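Local structure of LamCAT (Aquimarina sp., 6JIA) at residues A[98-103]-A[116-121]; A[110-115]-A[134-139]. The protein probably hydrolyses beta-1,3-glucosidic bonds of laminarin, as a laminarinase of glycoside hydrolase family 16. One frame throughout, in Å; residues are numbered along the deposited sequence.

Contact 1 lies deep in the fold, its centre about 4 Å from the centre of the chain, whereas the centre of contact 2 is about 17 Å out and several of its residues are partly exposed. The two are joined edge to edge: strand 116-118, which pairs with 95-103 in contact 1, is also the neighbour of strand 128-136, and Ala116 O lies 2.9 Å from His134 N. Both touch the alpha-D-glucopyranose. Their chemistry differs accordingly: antiparallel backbone hydrogen bonding interrupted by a beta bulge, apolar packing and a polar grip on the sugar in contact 1, but loop-to-strand van der Waals contact, CA-H...O contacts and a water bridge in contact 2.

Contact 1: residues A[98-103]-A[116-121]; sequences AFWMLG and AIDIME. With GLC (alpha-D-glucopyranose), chain B.
The AIDIME segment, running antiparallel to strand 98-103, corresponds to the family 16 signature with an alanine, Ala116, where its first glutamate normally stands. A classic beta bulge interrupts the pairing, Ile119 and Met120 both lying opposite Phe99. The evidence is Phe99 O, which accepts Met120 N at 2.9 Å and, more weakly, Ile119 N, while Phe99 N reaches Met120 O almost straight (173°). Beyond the bulge Ile117 N donates to Met101 O, and the return bond from Met101 N is weak.

On the face carrying Phe99 and Met101 the packing is apolar. Ile119 CD1 sits over the Phe99 ring, 4.0 Å from its centroid and 21° off the normal, while CG2 touches CE2; Met101 CG crosses obliquely to touch the same Ile119 CD1. Strands 81-88 and 158-164 pack against this face.

The face carrying Trp100, Asp118 and Glu121 meets the sugar. Trp100 has CG between its backbone N and carbonyl carbon (chi1 57°), turning the indole alongside the Asp118 carboxylate and nearly parallel to it. The glucose lies against one indole face, its C5 3.3 Å above the plane and its C6 3.4 Å from Trp100 CE2; Asn202 fixes Trp100 NE1. Asp118 OD1 accepts from the sugar O1 at 2.8 Å, and Glu121 OE2, also bonded to Trp96, accepts from O6 at 2.8 Å. With an alanine at Trp100, the sugar would probably lose the flat wall under C5 and C6, and Asn202 its indole partner.

Ala116 CB lies 3.7 Å from the sugar O1, where family relatives carry the nucleophilic glutamate; by its place in the motif Glu121 probably corresponds to their acid/base. The arrangement is typical of the active-site strand in the concave sheet of a family 16 beta-jelly roll.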
ATOM      1  N   ALA A  98      -1.043   2.532   3.767  1.00 19.27           N
ATOM      2  CA  ALA A  98      -0.250   1.578   2.987  1.00 19.28           C
ATOM      3  C   ALA A  98      -0.248   1.963   1.516  1.00 18.84           C
ATOM      4  O   ALA A  98      -1.249   2.483   0.983  1.00 20.71           O
ATOM      5  CB  ALA A  98      -0.765   0.178   3.219  1.00 20.82           C
ATOM      6  N   PHE A  99       0.895   1.688   0.908  1.00 20.12           N
ATOM      7  CA  PHE A  99       1.146   1.754  -0.539  1.00 19.18           C
ATOM      8  C   PHE A  99       1.761   0.406  -0.907  1.00 18.66           C
ATOM      9  O   PHE A  99       2.856   0.094  -0.424  1.00 19.08           O
ATOM     10  CB  PHE A  99       2.043   2.955  -0.849  1.00 19.20           C
ATOM     11  CG  PHE A  99       2.591   2.991  -2.255  1.00 18.32           C
ATOM     12  CD1 PHE A  99       1.777   2.747  -3.341  1.00 19.85           C
ATOM     13  CD2 PHE A  99       3.907   3.334  -2.499  1.00 17.67           C
ATOM     14  CE1 PHE A  99       2.252   2.867  -4.651  1.00 20.66           C
ATOM     15  CE2 PHE A  99       4.394   3.419  -3.808  1.00 19.23           C
ATOM     16  CZ  PHE A  99       3.574   3.175  -4.877  1.00 19.59           C
ATOM     17  N   TRP A 100       1.028  -0.404  -1.660  1.00 19.02           N
ATOM     18  CA  TRP A 100       1.347  -1.837  -1.829  1.00 19.75           C
ATOM     19  C   TRP A 100       0.819  -2.392  -3.145  1.00 20.07           C
ATOM     20  O   TRP A 100       0.202  -1.665  -3.965  1.00 17.39           O
ATOM     21  CB  TRP A 100       0.841  -2.626  -0.631  1.00 20.98           C
ATOM     22  CG  TRP A 100      -0.616  -2.532  -0.302  1.00 19.73           C
ATOM     23  CD1 TRP A 100      -1.348  -1.423   0.048  1.00 19.85           C
ATOM     24  CD2 TRP A 100      -1.493  -3.652  -0.127  1.00 18.79           C
ATOM     25  NE1 TRP A 100      -2.623  -1.777   0.381  1.00 16.75           N
ATOM     26  CE2 TRP A 100      -2.732  -3.141   0.325  1.00 19.22           C
ATOM     27  CE3 TRP A 100      -1.323  -5.030  -0.214  1.00 20.61           C
ATOM     28  CZ2 TRP A 100      -3.810  -3.981   0.631  1.00 20.42           C
ATOM     29  CZ3 TRP A 100      -2.400  -5.855   0.055  1.00 21.04           C
ATOM     30  CH2 TRP A 100      -3.619  -5.334   0.477  1.00 19.30           C
ATOM     31  N   MET A 101       1.117  -3.649  -3.338  1.00 19.77           N
ATOM     32  CA  MET A 101       0.815  -4.374  -4.585  1.00 18.92           C
ATOM     33  C   MET A 101       0.350  -5.786  -4.229  1.00 17.00           C
ATOM     34  O   MET A 101       0.823  -6.306  -3.242  1.00 17.91           O
ATOM     35  CB  MET A 101       2.081  -4.414  -5.441  1.00 18.04           C
ATOM     36  CG  MET A 101       2.651  -3.039  -5.780  1.00 18.48           C
ATOM     37  SD  MET A 101       3.984  -3.243  -7.059  1.00 20.05           S
ATOM     38  CE  MET A 101       2.951  -3.330  -8.510  1.00 20.85           C
ATOM     39  N   LEU A 102      -0.514  -6.351  -5.057  1.00 19.60           N
ATOM     40  CA  LEU A 102      -1.042  -7.739  -4.999  1.00 18.90           C
ATOM     41  C   LEU A 102      -0.895  -8.373  -6.384  1.00 18.23           C
ATOM     42  O   LEU A 102      -1.140  -7.690  -7.399  1.00 18.66           O
ATOM     43  CB  LEU A 102      -2.509  -7.716  -4.583  1.00 19.42           C
ATOM     44  CG  LEU A 102      -2.804  -7.514  -3.099  1.00 19.09           C
ATOM     45  CD1 LEU A 102      -4.329  -7.313  -2.901  1.00 19.53           C
ATOM     46  CD2 LEU A 102      -2.298  -8.694  -2.277  1.00 19.23           C
ATOM     47  N   GLY A 103      -0.651  -9.672  -6.415  1.00 20.46           N
ATOM     48  CA  GLY A 103      -0.698 -10.456  -7.654  1.00 21.90           C
ATOM     49  C   GLY A 103      -2.090 -10.380  -8.277  1.00 22.92           C
ATOM     50  O   GLY A 103      -3.075 -10.590  -7.566  1.00 21.51           O
ATOM     51  N   ALA A 116       2.200 -10.376  -2.066  1.00 21.76           N
ATOM     52  CA  ALA A 116       2.036  -8.936  -1.807  1.00 19.74           C
ATOM     53  C   ALA A 116       3.404  -8.296  -1.649  1.00 19.30           C
ATOM     54  O   ALA A 116       4.286  -8.894  -1.003  1.00 19.52           O
ATOM     55  CB  ALA A 116       1.180  -8.755  -0.577  1.00 20.15           C
ATOM     56  N   ILE A 117       3.578  -7.123  -2.244  1.00 17.41           N
ATOM     57  CA  ILE A 117       4.758  -6.251  -2.042  1.00 18.23           C
ATOM     58  C   ILE A 117       4.250  -4.981  -1.382  1.00 19.35           C
ATOM     59  O   ILE A 117       3.584  -4.206  -2.090  1.00 21.06           O
ATOM     60  CB  ILE A 117       5.465  -5.897  -3.357  1.00 19.48           C
ATOM     61  CG1 ILE A 117       5.673  -7.122  -4.260  1.00 19.96           C
ATOM     62  CG2 ILE A 117       6.782  -5.195  -3.025  1.00 19.73           C
ATOM     63  CD1 ILE A 117       6.163  -6.728  -5.658  1.00 19.20           C
ATOM     64  N   ASP A 118       4.506  -4.814  -0.086  1.00 18.43           N
ATOM     65  CA  ASP A 118       4.221  -3.539   0.599  1.00 19.31           C
ATOM     66  C   ASP A 118       5.384  -2.579   0.350  1.00 17.77           C
ATOM     67  O   ASP A 118       6.490  -2.824   0.837  1.00 18.67           O
ATOM     68  CB  ASP A 118       3.989  -3.721   2.096  1.00 22.56           C
ATOM     69  CG  ASP A 118       2.667  -4.425   2.377  1.00 30.06           C
ATOM     70  OD1 ASP A 118       2.693  -5.640   2.368  1.00 26.11           O
ATOM     71  OD2 ASP A 118       1.611  -3.706   2.610  1.00 35.42           O
ATOM     72  N   ILE A 119       5.143  -1.533  -0.417  1.00 16.08           N
ATOM     73  CA  ILE A 119       6.187  -0.531  -0.732  1.00 17.30           C
ATOM     74  C   ILE A 119       6.366   0.428   0.440  1.00 17.39           C
ATOM     75  O   ILE A 119       7.523   0.824   0.751  1.00 17.21           O
ATOM     76  CB  ILE A 119       5.847   0.187  -2.041  1.00 18.85           C
ATOM     77  CG1 ILE A 119       5.709  -0.804  -3.207  1.00 19.70           C
ATOM     78  CG2 ILE A 119       6.920   1.245  -2.276  1.00 17.21           C
ATOM     79  CD1 ILE A 119       5.047  -0.233  -4.436  1.00 18.92           C
ATOM     80  N   MET A 120       5.275   0.753   1.107  1.00 17.42           N
ATOM     81  CA  MET A 120       5.296   1.597   2.322  1.00 20.01           C
ATOM     82  C   MET A 120       4.142   1.131   3.181  1.00 18.72           C
ATOM     83  O   MET A 120       3.003   1.077   2.656  1.00 18.94           O
ATOM     84  CB  MET A 120       5.097   3.095   2.041  1.00 19.57           C
ATOM     85  CG  MET A 120       5.233   3.986   3.218  1.00 20.82           C
ATOM     86  SD  MET A 120       3.784   4.045   4.315  1.00 21.39           S
ATOM     87  CE  MET A 120       2.491   4.579   3.212  1.00 22.72           C
ATOM     88  N   GLU A 121       4.453   0.850   4.438  1.00 18.20           N
ATOM     89  CA  GLU A 121       3.449   0.827   5.515  1.00 18.69           C
ATOM     90  C   GLU A 121       3.955   1.621   6.706  1.00 18.15           C
ATOM     91  O   GLU A 121       5.139   1.630   6.988  1.00 17.98           O
ATOM     92  CB  GLU A 121       3.125  -0.590   5.970  1.00 19.95           C
ATOM     93  CG  GLU A 121       2.413  -1.396   4.919  1.00 22.78           C
ATOM     94  CD  GLU A 121       2.119  -2.793   5.407  1.00 25.80           C
ATOM     95  OE1 GLU A 121       3.098  -3.641   5.392  1.00 29.41           O
ATOM     96  OE2 GLU A 121       1.007  -2.970   5.955  1.00 25.19           O
TER
HETATM   97  C1  GLC B   1       0.021  -6.418   3.780  1.00 23.08           C
HETATM   98  C2  GLC B   1      -1.012  -7.235   4.541  1.00 24.47           C
HETATM   99  C3  GLC B   1      -2.411  -6.909   4.135  1.00 23.61           C
HETATM  100  C4  GLC B   1      -2.662  -5.444   4.314  1.00 21.62           C
HETATM  101  C5  GLC B   1      -1.650  -4.662   3.395  1.00 20.80           C
HETATM  102  C6  GLC B   1      -1.749  -3.129   3.557  1.00 21.49           C
HETATM  103  O1  GLC B   1       0.150  -6.844   2.422  1.00 24.61           O
HETATM  104  O2  GLC B   1      -0.642  -8.573   4.451  1.00 19.87           O
HETATM  105  O3  GLC B   1      -3.314  -7.672   4.951  1.00 20.22           O
HETATM  106  O4  GLC B   1      -4.016  -5.120   4.058  1.00 20.66           O
HETATM  107  O5  GLC B   1      -0.329  -5.029   3.909  1.00 21.78           O
HETATM  108  O6  GLC B   1      -1.576  -2.711   4.919  1.00 22.78           O

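Contact 2: residues A[110-115]-A[134-139]. With BGC (beta-D-glucopyranose), chain C; GLC (alpha-D-glucopyranose), chain B; BGC (beta-D-glucopyranose), chain D.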
ATOM      1  N   GLY A 110      -6.114 -16.646  -4.377  1.00 26.45           N
ATOM      2  CA  GLY A 110      -6.227 -15.978  -3.069  1.00 24.63           C
ATOM      3  C   GLY A 110      -4.910 -15.418  -2.524  1.00 24.25           C
ATOM      4  O   GLY A 110      -3.848 -15.551  -3.125  1.00 23.72           O
ATOM      5  N   TRP A 111      -5.002 -14.792  -1.366  1.00 25.47           N
ATOM      6  CA  TRP A 111      -3.858 -14.346  -0.544  1.00 27.38           C
ATOM      7  C   TRP A 111      -3.570 -15.444   0.491  1.00 27.38           C
ATOM      8  O   TRP A 111      -4.508 -16.008   1.059  1.00 26.97           O
ATOM      9  CB  TRP A 111      -4.222 -12.999   0.103  1.00 27.11           C
ATOM     10  CG  TRP A 111      -3.107 -12.383   0.883  1.00 27.01           C
ATOM     11  CD1 TRP A 111      -2.269 -11.376   0.489  1.00 27.27           C
ATOM     12  CD2 TRP A 111      -2.687 -12.764   2.202  1.00 27.83           C
ATOM     13  NE1 TRP A 111      -1.374 -11.090   1.484  1.00 29.05           N
ATOM     14  CE2 TRP A 111      -1.619 -11.906   2.551  1.00 26.88           C
ATOM     15  CE3 TRP A 111      -3.181 -13.666   3.150  1.00 25.97           C
ATOM     16  CZ2 TRP A 111      -0.996 -11.972   3.788  1.00 27.00           C
ATOM     17  CZ3 TRP A 111      -2.539 -13.754   4.359  1.00 26.37           C
ATOM     18  CH2 TRP A 111      -1.480 -12.906   4.676  1.00 27.97           C
ATOM     19  N   PRO A 112      -2.291 -15.759   0.817  1.00 24.22           N
ATOM     20  CA  PRO A 112      -1.127 -15.076   0.273  1.00 22.43           C
ATOM     21  C   PRO A 112      -0.452 -15.748  -0.927  1.00 19.81           C
ATOM     22  O   PRO A 112       0.572 -15.314  -1.259  1.00 21.70           O
ATOM     23  CB  PRO A 112      -0.159 -15.144   1.457  1.00 26.37           C
ATOM     24  CG  PRO A 112      -0.467 -16.482   2.125  1.00 26.81           C
ATOM     25  CD  PRO A 112      -1.901 -16.807   1.779  1.00 25.32           C
ATOM     26  N   ALA A 113      -1.047 -16.740  -1.562  1.00 21.61           N
ATOM     27  CA  ALA A 113      -0.439 -17.403  -2.762  1.00 22.27           C
ATOM     28  C   ALA A 113      -0.118 -16.352  -3.856  1.00 23.38           C
ATOM     29  O   ALA A 113       0.904 -16.492  -4.603  1.00 24.46           O
ATOM     30  CB  ALA A 113      -1.360 -18.470  -3.304  1.00 22.37           C
ATOM     31  N   CYS A 114      -0.976 -15.350  -4.003  1.00 20.95           N
ATOM     32  CA  CYS A 114      -0.873 -14.287  -5.045  1.00 21.63           C
ATOM     33  C   CYS A 114       0.382 -13.441  -4.832  1.00 22.70           C
ATOM     34  O   CYS A 114       0.870 -12.831  -5.811  1.00 23.28           O
ATOM     35  CB  CYS A 114      -2.111 -13.402  -5.080  1.00 23.31           C
ATOM     36  SG  CYS A 114      -2.401 -12.546  -3.510  1.00 23.45           S
ATOM     37  N   GLY A 115       0.880 -13.396  -3.598  1.00 22.16           N
ATOM     38  CA  GLY A 115       1.960 -12.490  -3.199  1.00 23.83           C
ATOM     39  C   GLY A 115       1.469 -11.065  -2.926  1.00 23.11           C
ATOM     40  O   GLY A 115       0.502 -10.576  -3.565  1.00 22.67           O
ATOM     41  N   HIS A 134       5.050 -10.598   1.246  1.00 19.99           N
ATOM     42  CA  HIS A 134       4.217 -11.675   1.818  1.00 21.54           C
ATOM     43  C   HIS A 134       3.964 -12.694   0.727  1.00 19.78           C
ATOM     44  O   HIS A 134       3.627 -12.277  -0.358  1.00 21.88           O
ATOM     45  CB  HIS A 134       2.864 -11.145   2.285  1.00 20.84           C
ATOM     46  CG  HIS A 134       2.932 -10.091   3.332  1.00 22.93           C
ATOM     47  ND1 HIS A 134       2.714 -10.374   4.650  1.00 23.15           N
ATOM     48  CD2 HIS A 134       3.091  -8.741   3.243  1.00 24.43           C
ATOM     49  CE1 HIS A 134       2.744  -9.256   5.356  1.00 24.48           C
ATOM     50  NE2 HIS A 134       2.988  -8.235   4.513  1.00 21.91           N
ATOM     51  N   TRP A 135       4.024 -13.975   1.059  1.00 20.32           N
ATOM     52  CA  TRP A 135       3.843 -15.046   0.060  1.00 20.81           C
ATOM     53  C   TRP A 135       3.650 -16.388   0.760  1.00 23.82           C
ATOM     54  O   TRP A 135       3.628 -16.413   2.022  1.00 22.12           O
ATOM     55  CB  TRP A 135       4.999 -15.020  -0.952  1.00 21.11           C
ATOM     56  CG  TRP A 135       6.309 -15.590  -0.491  1.00 22.40           C
ATOM     57  CD1 TRP A 135       6.806 -16.822  -0.827  1.00 23.51           C
ATOM     58  CD2 TRP A 135       7.265 -14.997   0.398  1.00 21.58           C
ATOM     59  NE1 TRP A 135       8.011 -17.029  -0.216  1.00 22.77           N
ATOM     60  CE2 TRP A 135       8.316 -15.933   0.549  1.00 22.06           C
ATOM     61  CE3 TRP A 135       7.348 -13.766   1.071  1.00 22.62           C
ATOM     62  CZ2 TRP A 135       9.429 -15.681   1.338  1.00 20.85           C
ATOM     63  CZ3 TRP A 135       8.445 -13.524   1.863  1.00 20.79           C
ATOM     64  CH2 TRP A 135       9.479 -14.458   1.982  1.00 21.18           C
ATOM     65  N   GLN A 136       3.539 -17.443  -0.054  1.00 24.71           N
ATOM     66  CA  GLN A 136       3.394 -18.855   0.363  1.00 26.48           C
ATOM     67  C   GLN A 136       4.675 -19.553  -0.094  1.00 27.54           C
ATOM     68  O   GLN A 136       4.888 -19.575  -1.318  1.00 28.92           O
ATOM     69  CB  GLN A 136       2.120 -19.401  -0.288  1.00 30.80           C
ATOM     70  CG  GLN A 136       1.166 -20.067   0.660  1.00 39.53           C
ATOM     71  CD  GLN A 136      -0.114 -20.470  -0.041  1.00 41.00           C
ATOM     72  OE1 GLN A 136      -0.105 -20.999  -1.153  1.00 40.08           O
ATOM     73  NE2 GLN A 136      -1.230 -20.221   0.621  1.00 36.65           N
ATOM     74  N   ASP A 137       5.506 -20.035   0.843  1.00 25.96           N
ATOM     75  CA  ASP A 137       6.878 -20.528   0.544  1.00 27.96           C
ATOM     76  C   ASP A 137       6.816 -21.950  -0.033  1.00 32.21           C
ATOM     77  O   ASP A 137       5.713 -22.435  -0.307  1.00 33.48           O
ATOM     78  CB  ASP A 137       7.796 -20.412   1.759  1.00 28.40           C
ATOM     79  CG  ASP A 137       7.626 -21.440   2.866  1.00 29.75           C
ATOM     80  OD1 ASP A 137       6.786 -22.378   2.732  1.00 30.43           O
ATOM     81  OD2 ASP A 137       8.317 -21.278   3.864  1.00 34.50           O
ATOM     82  N   HIS A 138       7.979 -22.577  -0.232  1.00 38.13           N
ATOM     83  CA  HIS A 138       8.114 -23.891  -0.940  1.00 43.35           C
ATOM     84  C   HIS A 138       7.347 -24.980  -0.172  1.00 37.58           C
ATOM     85  O   HIS A 138       6.944 -25.958  -0.799  1.00 37.48           O
ATOM     86  CB  HIS A 138       9.592 -24.256  -1.166  1.00 44.42           C
ATOM     87  CG  HIS A 138      10.485 -23.708  -0.119  1.00 53.64           C
ATOM     88  ND1 HIS A 138      10.354 -22.399   0.357  1.00 61.66           N
ATOM     89  CD2 HIS A 138      11.493 -24.268   0.580  1.00 61.40           C
ATOM     90  CE1 HIS A 138      11.242 -22.169   1.299  1.00 50.51           C
ATOM     91  NE2 HIS A 138      11.973 -23.306   1.440  1.00 69.96           N
ATOM     92  N   ASN A 139       7.113 -24.777   1.121  1.00 32.39           N
ATOM     93  CA  ASN A 139       6.386 -25.731   2.000  1.00 31.15           C
ATOM     94  C   ASN A 139       4.926 -25.305   2.132  1.00 31.36           C
ATOM     95  O   ASN A 139       4.248 -25.824   3.048  1.00 29.15           O
ATOM     96  CB  ASN A 139       7.069 -25.811   3.365  1.00 31.76           C
ATOM     97  CG  ASN A 139       8.530 -26.201   3.249  1.00 36.17           C
ATOM     98  OD1 ASN A 139       9.411 -25.562   3.863  1.00 35.55           O
ATOM     99  ND2 ASN A 139       8.777 -27.238   2.454  1.00 27.62           N
TER
HETATM  100  C2  BGC C   2      -4.790  -9.661   5.219  1.00 20.58           C
HETATM  101  C3  BGC C   2      -5.287 -10.875   4.468  1.00 22.88           C
HETATM  102  C4  BGC C   2      -5.916 -10.441   3.144  1.00 24.54           C
HETATM  103  C5  BGC C   2      -4.888  -9.625   2.284  1.00 23.02           C
HETATM  104  C6  BGC C   2      -5.558  -8.979   0.997  1.00 21.03           C
HETATM  105  C1  BGC C   2      -3.793  -8.893   4.292  1.00 20.65           C
HETATM  106  O2  BGC C   2      -4.020 -10.052   6.317  1.00 18.72           O
HETATM  107  O3  BGC C   2      -6.240 -11.450   5.349  1.00 24.83           O
HETATM  108  O4  BGC C   2      -6.386 -11.532   2.323  1.00 24.93           O
HETATM  109  O5  BGC C   2      -4.463  -8.470   3.106  1.00 20.28           O
HETATM  110  O6  BGC C   2      -6.624  -8.061   1.418  1.00 22.35           O
HETATM  111  C1  GLC B   1       0.021  -6.418   3.780  1.00 23.08           C
HETATM  112  C2  GLC B   1      -1.012  -7.235   4.541  1.00 24.47           C
HETATM  113  C3  GLC B   1      -2.411  -6.909   4.135  1.00 23.61           C
HETATM  114  C4  GLC B   1      -2.662  -5.444   4.314  1.00 21.62           C
HETATM  115  C5  GLC B   1      -1.650  -4.662   3.395  1.00 20.80           C
HETATM  116  C6  GLC B   1      -1.749  -3.129   3.557  1.00 21.49           C
HETATM  117  O1  GLC B   1       0.150  -6.844   2.422  1.00 24.61           O
HETATM  118  O2  GLC B   1      -0.642  -8.573   4.451  1.00 19.87           O
HETATM  119  O3  GLC B   1      -3.314  -7.672   4.951  1.00 20.22           O
HETATM  120  O4  GLC B   1      -4.016  -5.120   4.058  1.00 20.66           O
HETATM  121  O5  GLC B   1      -0.329  -5.029   3.909  1.00 21.78           O
HETATM  122  O6  GLC B   1      -1.576  -2.711   4.919  1.00 22.78           O
HETATM  123  C2  BGC D   3      -6.862 -13.327   6.622  1.00 27.65           C
HETATM  124  C3  BGC D   3      -6.810 -14.844   6.667  1.00 32.30           C
HETATM  125  C4  BGC D   3      -7.440 -15.472   5.433  1.00 32.87           C
HETATM  126  C5  BGC D   3      -6.690 -14.850   4.200  1.00 29.83           C
HETATM  127  C6  BGC D   3      -7.082 -15.364   2.778  1.00 34.68           C
HETATM  128  C1  BGC D   3      -6.139 -12.898   5.338  1.00 24.73           C
HETATM  129  O2  BGC D   3      -6.156 -12.841   7.669  1.00 24.74           O
HETATM  130  O3  BGC D   3      -7.593 -15.275   7.832  1.00 35.19           O
HETATM  131  O4  BGC D   3      -7.273 -16.842   5.566  1.00 31.74           O
HETATM  132  O5  BGC D   3      -6.875 -13.425   4.198  1.00 28.72           O
HETATM  133  O6  BGC D   3      -8.510 -15.231   2.777  1.00 45.02           O
HETATM  134  O   HOH W   1       3.178 -17.395  -3.104  1.00 22.63           O
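Van der Waals contact sets the Gln136 amide against Pro112 and Ala113, the glutamine side chain crossing the proline at about a right angle: Gln136 NE2 comes to 3.7 Å from Pro112 CD, and its OE1 to 3.5 Å from Ala113 CB. Backbone carbonyls contribute CA-H...O contacts, from Trp135 CA to Pro112 O and, shorter at 3.3 Å, from Gly115 CA to His134 O. One water completes the polar set, donating to Ala113 O and accepting from Gln136 N.

The loop is a type I turn from Pro112 to Gly115, entered through a cis peptide before Pro112, and it borders the sugar-binding cleft of the family 16 jelly roll.

Ring contacts line that cleft. The CB of Trp111 points away from 134-139, but with CG anti to the backbone N (chi1 -176°) the end of the indole comes back to His134. The ring lies between two partners: Pro112 CB over the centre of one face, 3.5 Å above the plane, and C5 of the chain C beta-D-glucopyranose over the other. His134 meets the indole edge, ND1 4.1 Å from Trp111 CZ2, and presents its own face to O2 of the alpha-D-glucopyranose. A hydrogen bond to Tyr142 OH steadies His134 ND1, fixing how the imidazole is turned.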